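Local coordinates for protein putative trimethylamine methyltransferase (Rhizobium meliloti, PDB 4YYC) that probably transfers methyl groups, as a trimethylamine methyltransferase-family protein, at residues Arg147-Asn152 with Leu488-Leu493; Ser462-Asn467 with Gln483-Leu488; Lys166-Ala171 with Glu405-Asp410. All blocks are in the same frame, centred on the assembly; numbering follows the deposited sequence. Where two conformers were deposited one is given.

Interaction 1: Arg147-Asn152 with Leu488-Leu493; sequences RDLDGN and LARSWL
R490 stretches from helix 481-495 to L149 and D150 of the facing loop, its chain extended from CG to NE (chi2 178°), and one terminal nitrogen makes the polar contacts between the two segments. NH2 of R490 and OD1 of D150 form a salt bridge at 3.0 Å. The carboxylate oxygen lies close to the guanidinium plane, but the nitrogen stands 47° out of the carboxylate plane, so the two groups meet through a single N-H instead of lying side by side. The same NH2 also comes within 2.9 Å of O of L149, a weak bond by its N-H...O angle of 128°. N486, one turn earlier on the helix, supplies the firmer polar support, since its amide holds both NE of R490 and O of L149.

The apolar contacts centre on L149. Its CB sits over one face of the R490 guanidinium, toward the rim, 3.7 Å from NH2. The two side chains run past each other in opposite directions, which brings CD1 of L149 to 3.8 Å from CG of R490. The other methyl, CD2 of L149, rests 3.9 Å from CB of A489.

Within the loop, OD1 of D148 accepts from N of D150 and from N of N152, which approach opposite faces of its carboxylate, while OD2 pairs with R154. The type I turn D148-G151, with G151 at positive phi and backbone bonds from G151 N to D148 O and from D148 N to N152 O, is characteristic of a beta hairpin with a G1 bulge, reinforced here by an Asx turn.

Interaction 2: Ser462-Asn467 with Gln483-Leu488; sequences SPLADN and QRANAL
The guanidinium of R484 grips the carbonyl of L464 side-on. NE of R484 lies 2.9 Å from O of L464, and NH2 of R484 reaches that same oxygen at 2.9 Å. The oxygen is within about 1° of the guanidinium plane; NH2 arrives nearly in line with the C=O bond, while NE is tilted 28° from the carbonyl plane. A bend at chi3 (-66°) turns this edge of R484 toward the loop. D466 closes over one guanidinium face, its CB 3.6 Å from CZ of R484 and above the centre of the group; together the two bonds and this cover probably hold the guanidinium in place.

The close apolar part is made by the L464 side chain. CD2 of L464 approaches N of A485 to 3.6 Å and CD2 of L488 to 3.8 Å, while P463, at the more exposed margin, lays CG 4.0 Å from CD2 of L488. Behind them, M408 of helix 404-420 touches both A485 and L488.

The carboxylate side is looser. No N-H of R484 points at D466; a water lies between them, donating to OD2 of D466 at 2.8 Å and accepting only weakly from NH1 of R484. OD1 of D466 has firmer partners, N of N468 and, in a salt bridge, K364 of the second subunit. A leucine in place of R484, with no N-H groups and no flat group, would probably leave the L464 carbonyl without its two donors and the CB of D466 without the surface it packs on.

OG of S462 accepts from N of L464 and N of A465, the pattern of an ST turn combined with an ST motif, in a loop docked on helix 481-495 beside the subunit interface.

Interaction 3: Lys166-Ala171 with Glu405-Asp410; sequences KLAYMA and EKFMID
NZ of K406 is the most heavily engaged polar atom here: it forms a salt bridge of 2.7 Å to OD2 of D410, one turn on, and also bonds to O of W395 and OG of S374. The carboxylate uses the syn lone pair of OD2, and that oxygen also accepts from N of G394. This buried charge pair belongs to helix 404-420 and its inner neighbours; no hydrogen bond links the 405-410 segment to the 166-171 segment.

What joins the two helices is apolar contact, led by F407. Its CG stands opposite the backbone N across the CA-CB bond (chi1 -178°), which carries the ring out toward helix 158-170. There CE1 of F407 comes to 3.7 Å from CB of L167, and CZ of F407 to 3.8 Å from N of A168. CE1 and CZ of the ring thus meet backbone as well as side chain. Two alanines lie farther off: CB of A168 is 4.3 Å from CZ of F407, and CB of A171, just past the helix end, 4.4 Å from CE1.

A second, lighter contact lies beside the ring. The selenomethionine M408, folded back at chi2 and chi3, brings SE to 4.2 Å from CD2 of L167, the two side chains crossing at about a right angle.

The segment axes approach to 11.3 Å and their directions differ by only 11°. This is a widely spaced, nearly parallel helix pair bridged by an aromatic side chain, and it joins two helices that each follow a strand of the same four-stranded mixed sheet.

The three contacts cluster on one side of the chain, their centres 10 to 12 Å apart. Interactions 1 and 2 share helix 481-495 and L488, and both 166-171/405-410 and 462-467/483-488 are nested within the long loop closed by interaction 1; interaction 3 closes before interaction 2 opens. Helix 404-420 ties them together: CE of M408 lies 3.5 Å from CD2 of L488, while ND2 of N486 also bonds OE2 of E405. Helix 481-495, near the C-terminal end of the chain, is thus anchored on the hairpin, on helix 404-420 and on the loop at the subunit interface, joining distant parts of the sequence.

Interaction 1: Arg147-Asn152 with Leu488-Leu493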
loop_
_atom_site.group_PDB
_atom_site.type_symbol
_atom_site.label_atom_id
_atom_site.label_comp_id
_atom_site.label_asym_id
_atom_site.label_seq_id
_atom_site.Cartn_x
_atom_site.Cartn_y
_atom_site.Cartn_z
ATOM N N ARG A 147 20.910 -12.894 4.759
ATOM C CA ARG A 147 21.092 -13.326 3.395
ATOM C C ARG A 147 22.138 -12.444 2.795
ATOM O O ARG A 147 21.880 -11.240 2.626
ATOM C CB ARG A 147 19.792 -13.192 2.623
ATOM C CG ARG A 147 18.972 -14.397 2.720
ATOM C CD ARG A 147 19.364 -15.493 1.733
ATOM N NE ARG A 147 18.349 -16.488 1.783
ATOM C CZ ARG A 147 18.396 -17.642 1.171
ATOM N NH1 ARG A 147 19.458 -18.018 0.460
ATOM N NH2 ARG A 147 17.375 -18.446 1.314
ATOM N N ASP A 148 23.329 -13.004 2.581
ATOM C CA ASP A 148 24.480 -12.171 2.232
ATOM C C ASP A 148 24.460 -11.805 0.742
ATOM O O ASP A 148 23.589 -12.235 0.008
ATOM C CB ASP A 148 25.794 -12.750 2.732
ATOM C CG ASP A 148 26.259 -13.991 1.993
ATOM O OD1 ASP A 148 25.808 -14.251 0.870
ATOM O OD2 ASP A 148 27.107 -14.721 2.609
ATOM N N LEU A 149 25.440 -11.004 0.327
ATOM C CA LEU A 149 25.491 -10.530 -1.046
ATOM C C LEU A 149 25.889 -11.624 -2.025
ATOM O O LEU A 149 25.794 -11.429 -3.231
ATOM C CB LEU A 149 26.393 -9.295 -1.140
ATOM C CG LEU A 149 25.760 -7.996 -0.586
ATOM C CD1 LEU A 149 26.761 -6.889 -0.491
ATOM C CD2 LEU A 149 24.592 -7.493 -1.385
ATOM N N ASP A 150 26.339 -12.768 -1.511
ATOM C CA ASP A 150 26.616 -13.934 -2.375
ATOM C C ASP A 150 25.473 -14.944 -2.402
ATOM O O ASP A 150 25.638 -16.041 -2.964
ATOM C CB ASP A 150 27.915 -14.606 -1.931
ATOM C CG ASP A 150 29.104 -13.716 -2.139
ATOM O OD1 ASP A 150 29.215 -13.096 -3.206
ATOM O OD2 ASP A 150 29.909 -13.589 -1.224
ATOM N N GLY A 151 24.357 -14.599 -1.779
ATOM C CA GLY A 151 23.154 -15.432 -1.731
ATOM C C GLY A 151 23.095 -16.491 -0.623
ATOM O O GLY A 151 22.180 -17.337 -0.617
ATOM N N ASN A 152 24.020 -16.452 0.322
ATOM C CA ASN A 152 24.043 -17.462 1.348
ATOM C C ASN A 152 23.165 -17.034 2.518
ATOM O O ASN A 152 23.229 -15.866 2.968
ATOM C CB ASN A 152 25.441 -17.646 1.897
ATOM C CG ASN A 152 26.465 -18.011 0.837
ATOM O OD1 ASN A 152 27.462 -17.290 0.619
ATOM N ND2 ASN A 152 26.233 -19.098 0.177
ATOM N N LEU A 488 23.878 -2.374 -6.202
ATOM C CA LEU A 488 23.832 -1.077 -5.593
ATOM C C LEU A 488 24.408 -1.139 -4.157
ATOM O O LEU A 488 25.167 -0.240 -3.755
ATOM C CB LEU A 488 22.419 -0.495 -5.600
ATOM C CG LEU A 488 22.411 0.995 -5.256
ATOM C CD1 LEU A 488 23.216 1.849 -6.222
ATOM C CD2 LEU A 488 20.986 1.471 -5.194
ATOM N N ALA A 489 24.041 -2.175 -3.408
ATOM C CA ALA A 489 24.599 -2.376 -2.056
ATOM C C ALA A 489 26.125 -2.475 -2.143
ATOM O O ALA A 489 26.826 -1.871 -1.327
ATOM C CB ALA A 489 24.051 -3.618 -1.406
ATOM N N ARG A 490 26.604 -3.242 -3.113
ATOM C CA ARG A 490 28.080 -3.400 -3.256
ATOM C C ARG A 490 28.753 -2.050 -3.551
ATOM O O ARG A 490 29.813 -1.728 -2.996
ATOM C CB ARG A 490 28.394 -4.426 -4.336
ATOM C CG ARG A 490 28.067 -5.857 -3.928
ATOM C CD ARG A 490 28.363 -6.811 -5.044
ATOM N NE ARG A 490 28.027 -8.198 -4.757
ATOM C CZ ARG A 490 28.813 -9.094 -4.173
ATOM N NH1 ARG A 490 30.035 -8.784 -3.733
ATOM N NH2 ARG A 490 28.399 -10.349 -4.044
ATOM N N SER A 491 28.125 -1.268 -4.416
ATOM C CA SER A 491 28.619 0.012 -4.804
ATOM C C SER A 491 28.634 0.971 -3.625
ATOM O O SER A 491 29.628 1.664 -3.389
ATOM C CB SER A 491 27.779 0.604 -5.928
ATOM O OG SER A 491 28.415 1.786 -6.381
ATOM N N TRP A 492 27.526 1.002 -2.884
ATOM C CA TRP A 492 27.460 1.851 -1.700
ATOM C C TRP A 492 28.550 1.489 -0.690
ATOM O O TRP A 492 29.216 2.379 -0.129
ATOM C CB TRP A 492 26.098 1.765 -1.031
ATOM C CG TRP A 492 24.997 2.521 -1.670
ATOM C CD1 TRP A 492 24.941 3.028 -2.933
ATOM C CD2 TRP A 492 23.735 2.815 -1.061
ATOM N NE1 TRP A 492 23.696 3.607 -3.153
ATOM C CE2 TRP A 492 22.957 3.503 -2.006
ATOM C CE3 TRP A 492 23.195 2.578 0.216
ATOM C CZ2 TRP A 492 21.664 3.956 -1.717
ATOM C CZ3 TRP A 492 21.919 3.007 0.484
ATOM C CH2 TRP A 492 21.179 3.696 -0.474
ATOM N N LEU A 493 28.755 0.198 -0.471
ATOM C CA LEU A 493 29.725 -0.225 0.549
ATOM C C LEU A 493 31.155 0.088 0.099
ATOM O O LEU A 493 32.003 0.445 0.938
ATOM C CB LEU A 493 29.560 -1.689 0.866
ATOM C CG LEU A 493 28.335 -2.027 1.711
ATOM C CD1 LEU A 493 28.154 -3.531 1.735
ATOM C CD2 LEU A 493 28.439 -1.476 3.134
#

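Interaction 2: Ser462-Asn467 with Gln483-Leu488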
loop_
_atom_site.group_PDB
_atom_site.type_symbol
_atom_site.label_atom_id
_atom_site.label_comp_id
_atom_site.label_asym_id
_atom_site.label_seq_id
_atom_site.Cartn_x
_atom_site.Cartn_y
_atom_site.Cartn_z
ATOM N N SER A 462 13.550 6.448 -8.209
ATOM C CA SER A 462 14.130 5.195 -7.719
ATOM C C SER A 462 15.446 4.851 -8.413
ATOM O O SER A 462 15.488 4.842 -9.635
ATOM C CB SER A 462 13.168 4.046 -7.971
ATOM O OG SER A 462 13.774 2.775 -7.696
ATOM N N PRO A 463 16.498 4.527 -7.648
ATOM C CA PRO A 463 17.707 4.072 -8.335
ATOM C C PRO A 463 17.637 2.567 -8.726
ATOM O O PRO A 463 18.647 2.050 -9.259
ATOM C CB PRO A 463 18.792 4.276 -7.283
ATOM C CG PRO A 463 18.087 4.123 -5.991
ATOM C CD PRO A 463 16.762 4.792 -6.226
ATOM N N LEU A 464 16.527 1.866 -8.406
ATOM C CA LEU A 464 16.404 0.425 -8.578
ATOM C C LEU A 464 15.327 -0.021 -9.548
ATOM O O LEU A 464 15.427 -1.134 -10.093
ATOM C CB LEU A 464 16.122 -0.235 -7.209
ATOM C CG LEU A 464 17.337 -0.216 -6.316
ATOM C CD1 LEU A 464 16.947 -0.734 -4.940
ATOM C CD2 LEU A 464 18.525 -0.971 -6.864
ATOM N N ALA A 465 14.252 0.758 -9.720
ATOM C CA ALA A 465 13.227 0.410 -10.701
ATOM C C ALA A 465 13.791 0.390 -12.104
ATOM O O ALA A 465 14.575 1.261 -12.481
ATOM C CB ALA A 465 12.076 1.392 -10.648
ATOM N N ASP A 466 13.437 -0.632 -12.875
ATOM C CA ASP A 466 13.739 -0.637 -14.267
ATOM C C ASP A 466 12.499 -0.177 -15.038
ATOM O O ASP A 466 11.441 -0.833 -15.036
ATOM C CB ASP A 466 14.187 -2.018 -14.742
ATOM C CG ASP A 466 14.614 -2.013 -16.165
ATOM O OD1 ASP A 466 13.786 -1.661 -17.041
ATOM O OD2 ASP A 466 15.820 -2.338 -16.475
ATOM N N ASN A 467 12.642 0.978 -15.685
ATOM C CA ASN A 467 11.570 1.582 -16.418
ATOM C C ASN A 467 11.855 1.596 -17.925
ATOM O O ASN A 467 11.248 2.359 -18.699
ATOM C CB ASN A 467 11.393 3.019 -15.911
ATOM C CG ASN A 467 10.973 3.060 -14.463
ATOM O OD1 ASN A 467 11.611 3.734 -13.637
ATOM N ND2 ASN A 467 9.953 2.326 -14.140
ATOM N N GLN A 483 18.693 -8.219 -8.144
ATOM C CA GLN A 483 20.025 -8.254 -8.746
ATOM C C GLN A 483 20.592 -6.835 -8.818
ATOM O O GLN A 483 21.780 -6.618 -8.515
ATOM C CB GLN A 483 19.998 -8.915 -10.135
ATOM C CG GLN A 483 19.625 -10.396 -10.145
ATOM C CD GLN A 483 19.389 -10.895 -11.558
ATOM O OE1 GLN A 483 18.267 -10.973 -12.039
ATOM N NE2 GLN A 483 20.476 -11.206 -12.244
ATOM N N ARG A 484 19.763 -5.877 -9.247
ATOM C CA ARG A 484 20.196 -4.491 -9.243
ATOM C C ARG A 484 20.455 -3.983 -7.792
ATOM O O ARG A 484 21.369 -3.180 -7.562
ATOM C CB ARG A 484 19.231 -3.594 -10.031
ATOM C CG ARG A 484 19.092 -3.946 -11.515
ATOM C CD ARG A 484 18.304 -2.884 -12.291
ATOM N NE ARG A 484 16.910 -2.849 -11.845
ATOM C CZ ARG A 484 15.962 -3.741 -12.087
ATOM N NH1 ARG A 484 16.155 -4.774 -12.902
ATOM N NH2 ARG A 484 14.799 -3.582 -11.510
ATOM N N ALA A 485 19.635 -4.445 -6.864
ATOM C CA ALA A 485 19.833 -4.109 -5.421
ATOM C C ALA A 485 21.148 -4.620 -4.894
ATOM O O ALA A 485 21.842 -3.917 -4.148
ATOM C CB ALA A 485 18.696 -4.638 -4.604
ATOM N N ASN A 486 21.498 -5.836 -5.279
ATOM C CA ASN A 486 22.797 -6.423 -4.926
ATOM C C ASN A 486 23.954 -5.516 -5.401
ATOM O O ASN A 486 24.869 -5.138 -4.614
ATOM C CB ASN A 486 22.905 -7.812 -5.534
ATOM C CG ASN A 486 24.110 -8.577 -5.028
ATOM O OD1 ASN A 486 25.251 -8.244 -5.371
ATOM N ND2 ASN A 486 23.866 -9.610 -4.265
ATOM N N ALA A 487 23.899 -5.113 -6.671
ATOM C CA ALA A 487 24.941 -4.282 -7.237
ATOM C C ALA A 487 25.036 -2.924 -6.558
ATOM O O ALA A 487 26.138 -2.433 -6.287
ATOM C CB ALA A 487 24.718 -4.081 -8.716
ATOM N N LEU A 488 23.878 -2.374 -6.202
ATOM C CA LEU A 488 23.832 -1.077 -5.593
ATOM C C LEU A 488 24.408 -1.139 -4.157
ATOM O O LEU A 488 25.167 -0.240 -3.755
ATOM C CB LEU A 488 22.419 -0.495 -5.600
ATOM C CG LEU A 488 22.411 0.995 -5.256
ATOM C CD1 LEU A 488 23.216 1.849 -6.222
ATOM C CD2 LEU A 488 20.986 1.471 -5.194
HETATM O O HOH W 1 17.701 -4.100 -15.451
#

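Interaction 3: Lys166-Ala171 with Glu405-Asp410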
loop_
_atom_site.group_PDB
_atom_site.type_symbol
_atom_site.label_atom_id
_atom_site.label_comp_id
_atom_site.label_asym_id
_atom_site.label_seq_id
_atom_site.Cartn_x
_atom_site.Cartn_y
_atom_site.Cartn_z
ATOM N N LYS A 166 26.425 0.803 8.032
ATOM C CA LYS A 166 26.886 1.598 6.907
ATOM C C LYS A 166 25.767 1.901 5.906
ATOM O O LYS A 166 25.604 3.033 5.470
ATOM C CB LYS A 166 28.063 0.918 6.191
ATOM C CG LYS A 166 29.336 0.770 7.040
ATOM C CD LYS A 166 30.380 -0.006 6.252
ATOM C CE LYS A 166 31.691 -0.069 6.997
ATOM N NZ LYS A 166 32.729 -0.887 6.334
ATOM N N LEU A 167 24.990 0.867 5.536
ATOM C CA LEU A 167 23.918 1.074 4.571
ATOM C C LEU A 167 22.823 1.969 5.112
ATOM O O LEU A 167 22.259 2.794 4.367
ATOM C CB LEU A 167 23.325 -0.276 4.158
ATOM C CG LEU A 167 24.263 -1.213 3.364
ATOM C CD1 LEU A 167 23.531 -2.521 3.163
ATOM C CD2 LEU A 167 24.681 -0.661 2.028
ATOM N N ALA A 168 22.552 1.860 6.412
ATOM C CA ALA A 168 21.588 2.741 7.049
ATOM C C ALA A 168 22.079 4.198 7.103
ATOM O O ALA A 168 21.278 5.127 6.926
ATOM C CB ALA A 168 21.276 2.274 8.462
ATOM N N TYR A 169 23.381 4.385 7.324
ATOM C CA TYR A 169 23.993 5.719 7.295
ATOM C C TYR A 169 23.833 6.348 5.909
ATOM O O TYR A 169 23.527 7.525 5.784
ATOM C CB TYR A 169 25.469 5.620 7.707
ATOM C CG TYR A 169 26.236 6.878 7.491
ATOM C CD1 TYR A 169 26.057 7.964 8.323
ATOM C CD2 TYR A 169 27.099 7.010 6.394
ATOM C CE1 TYR A 169 26.781 9.129 8.141
ATOM C CE2 TYR A 169 27.827 8.178 6.202
ATOM C CZ TYR A 169 27.653 9.225 7.072
ATOM O OH TYR A 169 28.339 10.393 6.891
HETATM N N MSE A 170 24.031 5.549 4.860
HETATM C CA MSE A 170 23.975 6.041 3.495
HETATM C C MSE A 170 22.566 6.187 2.961
HETATM O O MSE A 170 22.334 7.074 2.139
HETATM C CB MSE A 170 24.779 5.148 2.582
HETATM C CG MSE A 170 26.255 5.270 2.888
HETATM SE SE MSE A 170 27.379 4.156 1.713
HETATM C CE MSE A 170 27.087 2.399 2.452
ATOM N N ALA A 171 21.629 5.334 3.358
ATOM C CA ALA A 171 20.246 5.347 2.825
ATOM C C ALA A 171 19.625 6.728 3.140
ATOM O O ALA A 171 19.495 7.090 4.315
ATOM C CB ALA A 171 19.428 4.281 3.473
ATOM N N GLU A 405 19.779 -7.413 0.056
ATOM C CA GLU A 405 19.028 -7.028 -1.130
ATOM C C GLU A 405 17.686 -6.414 -0.715
ATOM O O GLU A 405 17.251 -5.381 -1.271
ATOM C CB GLU A 405 18.813 -8.225 -2.087
ATOM C CG GLU A 405 20.112 -8.598 -2.801
ATOM C CD GLU A 405 20.030 -9.905 -3.556
ATOM O OE1 GLU A 405 18.973 -10.538 -3.552
ATOM O OE2 GLU A 405 21.066 -10.335 -4.154
ATOM N N LYS A 406 17.014 -7.080 0.218
ATOM C CA LYS A 406 15.750 -6.565 0.702
ATOM C C LYS A 406 15.903 -5.170 1.331
ATOM O O LYS A 406 15.064 -4.298 1.125
ATOM C CB LYS A 406 15.151 -7.530 1.687
ATOM C CG LYS A 406 13.883 -7.096 2.395
ATOM C CD LYS A 406 12.734 -7.086 1.504
ATOM C CE LYS A 406 11.311 -7.218 2.163
ATOM N NZ LYS A 406 11.202 -6.459 3.472
ATOM N N PHE A 407 16.970 -4.952 2.079
ATOM C CA PHE A 407 17.208 -3.646 2.648
ATOM C C PHE A 407 17.236 -2.569 1.566
ATOM O O PHE A 407 16.642 -1.510 1.710
ATOM C CB PHE A 407 18.541 -3.649 3.424
ATOM C CG PHE A 407 18.830 -2.350 4.090
ATOM C CD1 PHE A 407 19.414 -1.277 3.377
ATOM C CD2 PHE A 407 18.523 -2.178 5.434
ATOM C CE1 PHE A 407 19.663 -0.065 4.009
ATOM C CE2 PHE A 407 18.822 -0.954 6.066
ATOM C CZ PHE A 407 19.355 0.084 5.350
HETATM N N MSE A 408 17.936 -2.847 0.465
HETATM C CA MSE A 408 18.052 -1.845 -0.622
HETATM C C MSE A 408 16.726 -1.559 -1.282
HETATM O O MSE A 408 16.401 -0.407 -1.593
HETATM C CB MSE A 408 19.092 -2.298 -1.645
HETATM C CG MSE A 408 20.498 -2.488 -1.067
HETATM SE SE MSE A 408 21.210 -0.846 -0.285
HETATM C CE MSE A 408 21.193 0.217 -1.920
ATOM N N ILE A 409 15.935 -2.601 -1.489
ATOM C CA ILE A 409 14.613 -2.432 -2.130
ATOM C C ILE A 409 13.690 -1.636 -1.197
ATOM O O ILE A 409 13.011 -0.677 -1.606
ATOM C CB ILE A 409 13.969 -3.800 -2.452
ATOM C CG1 ILE A 409 14.805 -4.545 -3.501
ATOM C CG2 ILE A 409 12.482 -3.644 -2.877
ATOM C CD1 ILE A 409 14.444 -6.023 -3.608
ATOM N N ASP A 410 13.723 -1.987 0.083
ATOM C CA ASP A 410 12.860 -1.330 1.047
ATOM C C ASP A 410 13.249 0.139 1.242
ATOM O O ASP A 410 12.374 1.009 1.354
ATOM C CB ASP A 410 12.931 -2.008 2.424
ATOM C CG ASP A 410 12.351 -3.406 2.470
ATOM O OD1 ASP A 410 11.451 -3.722 1.662
ATOM O OD2 ASP A 410 12.718 -4.185 3.437
#